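PDB 3OF7: guanine nucleotide exchange factor SRM1 from Saccharomyces cerevisiae, which promotes exchange of GDP for GTP on the Ran-type GTPases Gsp1 and Gsp2, binds chromatin and controls RNA metabolism and nuclear transport. Local coordinates for residues V345-D350 against R365-P370; T371-V376 against E419-I424. All coordinates share one frame; numbering follows the deposited sequence.

Contact 1 (V345-D350 against R365-P370)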
loop_
_atom_site.group_PDB
_atom_site.type_symbol
_atom_site.label_atom_id
_atom_site.label_comp_id
_atom_site.label_asym_id
_atom_site.label_seq_id
_atom_site.Cartn_x
_atom_site.Cartn_y
_atom_site.Cartn_z
ATOM N N VAL A 345 -12.506 -3.323 9.042
ATOM C CA VAL A 345 -11.786 -4.364 9.790
ATOM C C VAL A 345 -12.215 -5.807 9.448
ATOM O O VAL A 345 -11.509 -6.758 9.794
ATOM C CB VAL A 345 -11.810 -4.120 11.324
ATOM C CG1 VAL A 345 -11.010 -2.861 11.651
ATOM C CG2 VAL A 345 -13.244 -3.998 11.833
ATOM N N GLY A 346 -13.356 -5.957 8.774
ATOM C CA GLY A 346 -13.784 -7.256 8.241
ATOM C C GLY A 346 -14.175 -8.278 9.294
ATOM O O GLY A 346 -13.995 -9.484 9.086
ATOM N N ILE A 347 -14.686 -7.785 10.425
ATOM C CA ILE A 347 -15.189 -8.631 11.517
ATOM C C ILE A 347 -16.729 -8.585 11.498
ATOM O O ILE A 347 -17.315 -7.497 11.478
ATOM C CB ILE A 347 -14.640 -8.169 12.899
ATOM C CG1 ILE A 347 -13.102 -8.204 12.914
ATOM C CG2 ILE A 347 -15.218 -9.018 14.035
ATOM C CD1 ILE A 347 -12.458 -7.377 14.011
ATOM N N PRO A 348 -17.391 -9.756 11.475
ATOM C CA PRO A 348 -18.853 -9.706 11.413
ATOM C C PRO A 348 -19.467 -9.295 12.753
ATOM O O PRO A 348 -18.882 -9.566 13.802
ATOM C CB PRO A 348 -19.241 -11.140 11.058
ATOM C CG PRO A 348 -18.126 -11.976 11.580
ATOM C CD PRO A 348 -16.880 -11.139 11.558
ATOM N N LYS A 349 -20.630 -8.645 12.698
ATOM C CA LYS A 349 -21.306 -8.104 13.888
ATOM C C LYS A 349 -21.415 -9.109 15.047
ATOM O O LYS A 349 -21.071 -8.787 16.186
ATOM C CB LYS A 349 -22.695 -7.564 13.518
ATOM C CG LYS A 349 -23.460 -6.971 14.701
ATOM C CD LYS A 349 -24.630 -6.115 14.254
ATOM C CE LYS A 349 -25.238 -5.370 15.442
ATOM N NZ LYS A 349 -26.336 -4.455 15.007
ATOM N N ASP A 350 -21.863 -10.327 14.741
ATOM C CA ASP A 350 -22.072 -11.355 15.768
ATOM C C ASP A 350 -20.785 -11.941 16.359
ATOM O O ASP A 350 -20.843 -12.882 17.149
ATOM C CB ASP A 350 -22.974 -12.475 15.236
ATOM C CG ASP A 350 -24.401 -12.011 14.993
ATOM N N ARG A 365 -18.173 1.649 16.389
ATOM C CA ARG A 365 -17.433 2.443 15.394
ATOM C C ARG A 365 -16.037 1.906 15.107
ATOM O O ARG A 365 -15.471 2.206 14.053
ATOM C CB ARG A 365 -17.277 3.905 15.847
ATOM C CG ARG A 365 -18.557 4.649 16.239
ATOM C CD ARG A 365 -19.382 5.182 15.061
ATOM N NE ARG A 365 -18.601 5.755 13.953
ATOM C CZ ARG A 365 -18.230 7.029 13.822
ATOM N NH1 ARG A 365 -18.526 7.936 14.743
ATOM N NH2 ARG A 365 -17.536 7.402 12.753
ATOM N N ALA A 366 -15.468 1.150 16.051
ATOM C CA ALA A 366 -14.061 0.741 15.966
ATOM C C ALA A 366 -13.697 -0.495 16.798
ATOM O O ALA A 366 -14.310 -0.771 17.829
ATOM C CB ALA A 366 -13.129 1.916 16.331
ATOM N N VAL A 367 -12.677 -1.215 16.338
ATOM C CA VAL A 367 -12.082 -2.335 17.081
ATOM C C VAL A 367 -10.619 -1.960 17.299
ATOM O O VAL A 367 -9.799 -2.090 16.385
ATOM C CB VAL A 367 -12.216 -3.674 16.301
ATOM C CG1 VAL A 367 -11.569 -4.837 17.077
ATOM C CG2 VAL A 367 -13.687 -3.987 16.015
ATOM N N PRO A 368 -10.286 -1.437 18.494
ATOM C CA PRO A 368 -9.006 -0.756 18.667
ATOM C C PRO A 368 -7.806 -1.630 19.033
ATOM O O PRO A 368 -6.705 -1.107 19.178
ATOM C CB PRO A 368 -9.297 0.222 19.800
ATOM C CG PRO A 368 -10.290 -0.502 20.636
ATOM C CD PRO A 368 -11.137 -1.306 19.693
ATOM N N LEU A 369 -8.018 -2.928 19.219
ATOM C CA LEU A 369 -6.907 -3.859 19.428
ATOM C C LEU A 369 -6.879 -4.845 18.272
ATOM O O LEU A 369 -7.938 -5.220 17.774
ATOM C CB LEU A 369 -7.072 -4.638 20.737
ATOM C CG LEU A 369 -7.174 -3.911 22.074
ATOM C CD1 LEU A 369 -7.429 -4.955 23.172
ATOM C CD2 LEU A 369 -5.932 -3.071 22.373
ATOM N N PRO A 370 -5.673 -5.269 17.843
ATOM C CA PRO A 370 -5.553 -6.253 16.766
ATOM C C PRO A 370 -6.368 -7.490 17.110
ATOM O O PRO A 370 -6.208 -8.048 18.199
ATOM C CB PRO A 370 -4.057 -6.585 16.756
ATOM C CG PRO A 370 -3.406 -5.413 17.333
ATOM C CD PRO A 370 -4.355 -4.830 18.335
#
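With chi1 at 179°, V367 swings CG1 away from its own N and leaves CG2 beside it, turning both methyls onto CD1 of I347. In the loop, I347 carries CG1 beside its own backbone N and extends CD1 beyond it (chi2 161°). This is packing inside the sixth RCC1 repeat of the seven-bladed beta-propeller, between the loop that leaves strand 334-337 and strand 364-368. The side chains of I347 and V367 meet tip to tip, and CD1 of I347 settles almost evenly between the two methyls, 4.1 Å from both CG1 and CG2 of V367. V345 adds a second methyl: its CG2 lies 4.2 Å from CG2 of V367, so that one methyl is touched from two directions.

The case illustrates how a loop can be fastened to a hairpin without pairing with it. No hydrogen bond crosses between the two segments, and the CA atoms of V345 and V367, the closest pair, remain 7.6 Å apart; only buried aliphatic groups bridge the gap. Polar ties lie to the side, where V345 O accepts a hydrogen bond from the S336 hydroxyl and the backbone of V367 pairs with G338. Earlier in the strand R365 and A366 both face Y357 in a classic beta bulge, while R365 NE makes a salt bridge with D341. Within the loop itself, CG2 of V345 and CD1 of I347 also lie 4.1 Å apart, closing a triangle of methyls with CG2 of V367.

Contact 2 (T371-V376 against E419-I424)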
loop_
_atom_site.group_PDB
_atom_site.type_symbol
_atom_site.label_atom_id
_atom_site.label_comp_id
_atom_site.label_asym_id
_atom_site.label_seq_id
_atom_site.Cartn_x
_atom_site.Cartn_y
_atom_site.Cartn_z
ATOM N N THR A 371 -7.249 -7.890 16.199
ATOM C CA THR A 371 -8.206 -8.960 16.453
ATOM C C THR A 371 -8.131 -9.966 15.310
ATOM O O THR A 371 -8.267 -9.602 14.141
ATOM C CB THR A 371 -9.640 -8.397 16.615
ATOM O OG1 THR A 371 -9.633 -7.371 17.618
ATOM C CG2 THR A 371 -10.640 -9.490 17.013
ATOM N N LYS A 372 -7.902 -11.232 15.651
ATOM C CA LYS A 372 -7.756 -12.278 14.641
ATOM C C LYS A 372 -9.067 -12.528 13.906
ATOM O O LYS A 372 -10.119 -12.648 14.532
ATOM C CB LYS A 372 -7.230 -13.584 15.265
ATOM C CG LYS A 372 -7.032 -14.717 14.251
ATOM C CD LYS A 372 -6.106 -15.824 14.768
ATOM C CE LYS A 372 -6.861 -16.931 15.487
ATOM N NZ LYS A 372 -5.951 -18.092 15.820
ATOM N N LEU A 373 -9.002 -12.583 12.575
ATOM C CA LEU A 373 -10.170 -12.899 11.767
ATOM C C LEU A 373 -10.401 -14.404 11.750
ATOM O O LEU A 373 -9.458 -15.186 11.625
ATOM C CB LEU A 373 -10.025 -12.370 10.333
ATOM C CG LEU A 373 -9.918 -10.866 10.094
ATOM C CD1 LEU A 373 -10.154 -10.549 8.616
ATOM C CD2 LEU A 373 -10.915 -10.105 10.949
ATOM N N ASN A 374 -11.664 -14.792 11.872
ATOM C CA ASN A 374 -12.043 -16.197 11.888
ATOM C C ASN A 374 -12.866 -16.546 10.669
ATOM O O ASN A 374 -13.380 -15.654 9.988
ATOM C CB ASN A 374 -12.802 -16.519 13.176
ATOM C CG ASN A 374 -11.915 -16.438 14.403
ATOM O OD1 ASN A 374 -12.249 -15.770 15.381
ATOM N ND2 ASN A 374 -10.769 -17.110 14.353
ATOM N N ASN A 375 -12.979 -17.844 10.387
ATOM C CA ASN A 375 -13.748 -18.323 9.237
ATOM C C ASN A 375 -13.243 -17.722 7.918
ATOM O O ASN A 375 -14.025 -17.287 7.066
ATOM C CB ASN A 375 -15.251 -18.080 9.447
ATOM C CG ASN A 375 -15.757 -18.650 10.768
ATOM O OD1 ASN A 375 -16.383 -17.945 11.560
ATOM N ND2 ASN A 375 -15.474 -19.928 11.015
ATOM N N VAL A 376 -11.919 -17.688 7.781
ATOM C CA VAL A 376 -11.256 -17.228 6.562
ATOM C C VAL A 376 -10.164 -18.227 6.210
ATOM O O VAL A 376 -9.678 -18.944 7.088
ATOM C CB VAL A 376 -10.615 -15.816 6.737
ATOM C CG1 VAL A 376 -11.690 -14.736 6.885
ATOM C CG2 VAL A 376 -9.641 -15.785 7.922
ATOM N N GLU A 419 -18.909 -7.118 4.577
ATOM C CA GLU A 419 -18.615 -7.244 6.010
ATOM C C GLU A 419 -17.384 -8.073 6.379
ATOM O O GLU A 419 -16.675 -7.741 7.331
ATOM C CB GLU A 419 -19.844 -7.769 6.761
ATOM C CG GLU A 419 -19.728 -7.661 8.273
ATOM C CD GLU A 419 -21.028 -8.010 8.982
ATOM O OE1 GLU A 419 -21.817 -8.795 8.419
ATOM O OE2 GLU A 419 -21.253 -7.502 10.100
ATOM N N VAL A 420 -17.155 -9.162 5.652
ATOM C CA VAL A 420 -16.056 -10.075 5.945
ATOM C C VAL A 420 -15.323 -10.392 4.643
ATOM O O VAL A 420 -15.884 -10.196 3.571
ATOM C CB VAL A 420 -16.552 -11.405 6.591
ATOM C CG1 VAL A 420 -17.097 -11.154 7.999
ATOM C CG2 VAL A 420 -17.607 -12.095 5.711
ATOM N N PRO A 421 -14.069 -10.882 4.734
ATOM C CA PRO A 421 -13.318 -11.234 3.529
ATOM C C PRO A 421 -14.107 -12.192 2.628
ATOM O O PRO A 421 -14.507 -13.280 3.058
ATOM C CB PRO A 421 -12.059 -11.895 4.087
ATOM C CG PRO A 421 -11.872 -11.217 5.419
ATOM C CD PRO A 421 -13.261 -11.075 5.956
ATOM N N THR A 422 -14.320 -11.773 1.386
ATOM C CA THR A 422 -15.207 -12.468 0.469
ATOM C C THR A 422 -14.477 -12.771 -0.834
ATOM O O THR A 422 -13.872 -11.890 -1.461
ATOM C CB THR A 422 -16.500 -11.644 0.243
ATOM O OG1 THR A 422 -17.153 -11.445 1.506
ATOM C CG2 THR A 422 -17.462 -12.341 -0.699
ATOM N N ARG A 423 -14.544 -14.036 -1.229
ATOM C CA ARG A 423 -13.898 -14.520 -2.447
ATOM C C ARG A 423 -14.281 -13.706 -3.678
ATOM O O ARG A 423 -15.460 -13.459 -3.925
ATOM C CB ARG A 423 -14.283 -15.988 -2.646
ATOM C CG ARG A 423 -13.767 -16.643 -3.900
ATOM C CD ARG A 423 -14.246 -18.087 -3.908
ATOM N NE ARG A 423 -13.838 -18.808 -5.104
ATOM C CZ ARG A 423 -14.329 -19.990 -5.464
ATOM N NH1 ARG A 423 -15.257 -20.578 -4.717
ATOM N NH2 ARG A 423 -13.892 -20.581 -6.567
ATOM N N ILE A 424 -13.274 -13.277 -4.436
ATOM C CA ILE A 424 -13.504 -12.668 -5.738
ATOM C C ILE A 424 -13.515 -13.799 -6.771
ATOM O O ILE A 424 -12.492 -14.465 -6.999
ATOM C CB ILE A 424 -12.436 -11.617 -6.101
ATOM C CG1 ILE A 424 -12.425 -10.480 -5.059
ATOM C CG2 ILE A 424 -12.699 -11.064 -7.502
ATOM C CD1 ILE A 424 -11.225 -9.530 -5.157
HETATM O O HOH W 1 -14.748 -14.532 5.508
#
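Apolar packing between neighbouring propeller blades brings L373 and V376 against the ring of P421. Segment 371-376 leaves strand 370-372, the outermost strand of one blade, and leads toward strand 379-384 of the next; P421 lies in strand 421-423, the outer strand of that following blade. The contact joins the sheet of 315-320, 324-329, 334-337 and 370-372 to the next blade; its segments belong to RCC1 repeats 6 and 7, whose boundary falls within that next blade.

The proline ring is approached at CG by two methyls. CD1 of L373, lying anti to CA (chi2 -165°), comes to 3.7 Å from P421 CG, and CG1 of V376 reaches the same P421 CG at 3.8 Å. V376 CG1 also lies 4.0 Å from P421 CB, and both methyls approach P421 CD at 4.1 Å. W401 of strand 398-402 also packs on the proline. With an alanine in place of P421, the loss of CG and CD would probably leave L373 CD1 and V376 CG1 without their shared partner and open a gap between the two blades.

Polar contact between the segments is indirect. A water lies within hydrogen-bonding distance of two backbone carbonyls, 2.8 Å from P421 O and 3.2 Å from N375 O. Next to the proline, T422 OG1 donates to V420 O over 2.7 Å, approaching from above the carbonyl plane, 35° out of it.

In the fold
Contact 1 is wholly buried and stays within one repeat, tying a loop to a hairpin strand with methyl groups alone; contact 2 is partly exposed, spans two repeats and adds a water between two carbonyls to its apolar packing. The chain turns a corner at L369, so strand 364-368 of the first gives way directly to strand 370-372 of the second. Their centres are about 11 Å apart and they touch: I347 CG1 packs 3.5 Å from L373 CD2, and P348 rests on V420. A probable hydrogen bond from K349 N to E419 OE2 joins the 345-350 loop to the following blade; this side of contact 1 thus touches both segments of contact 2.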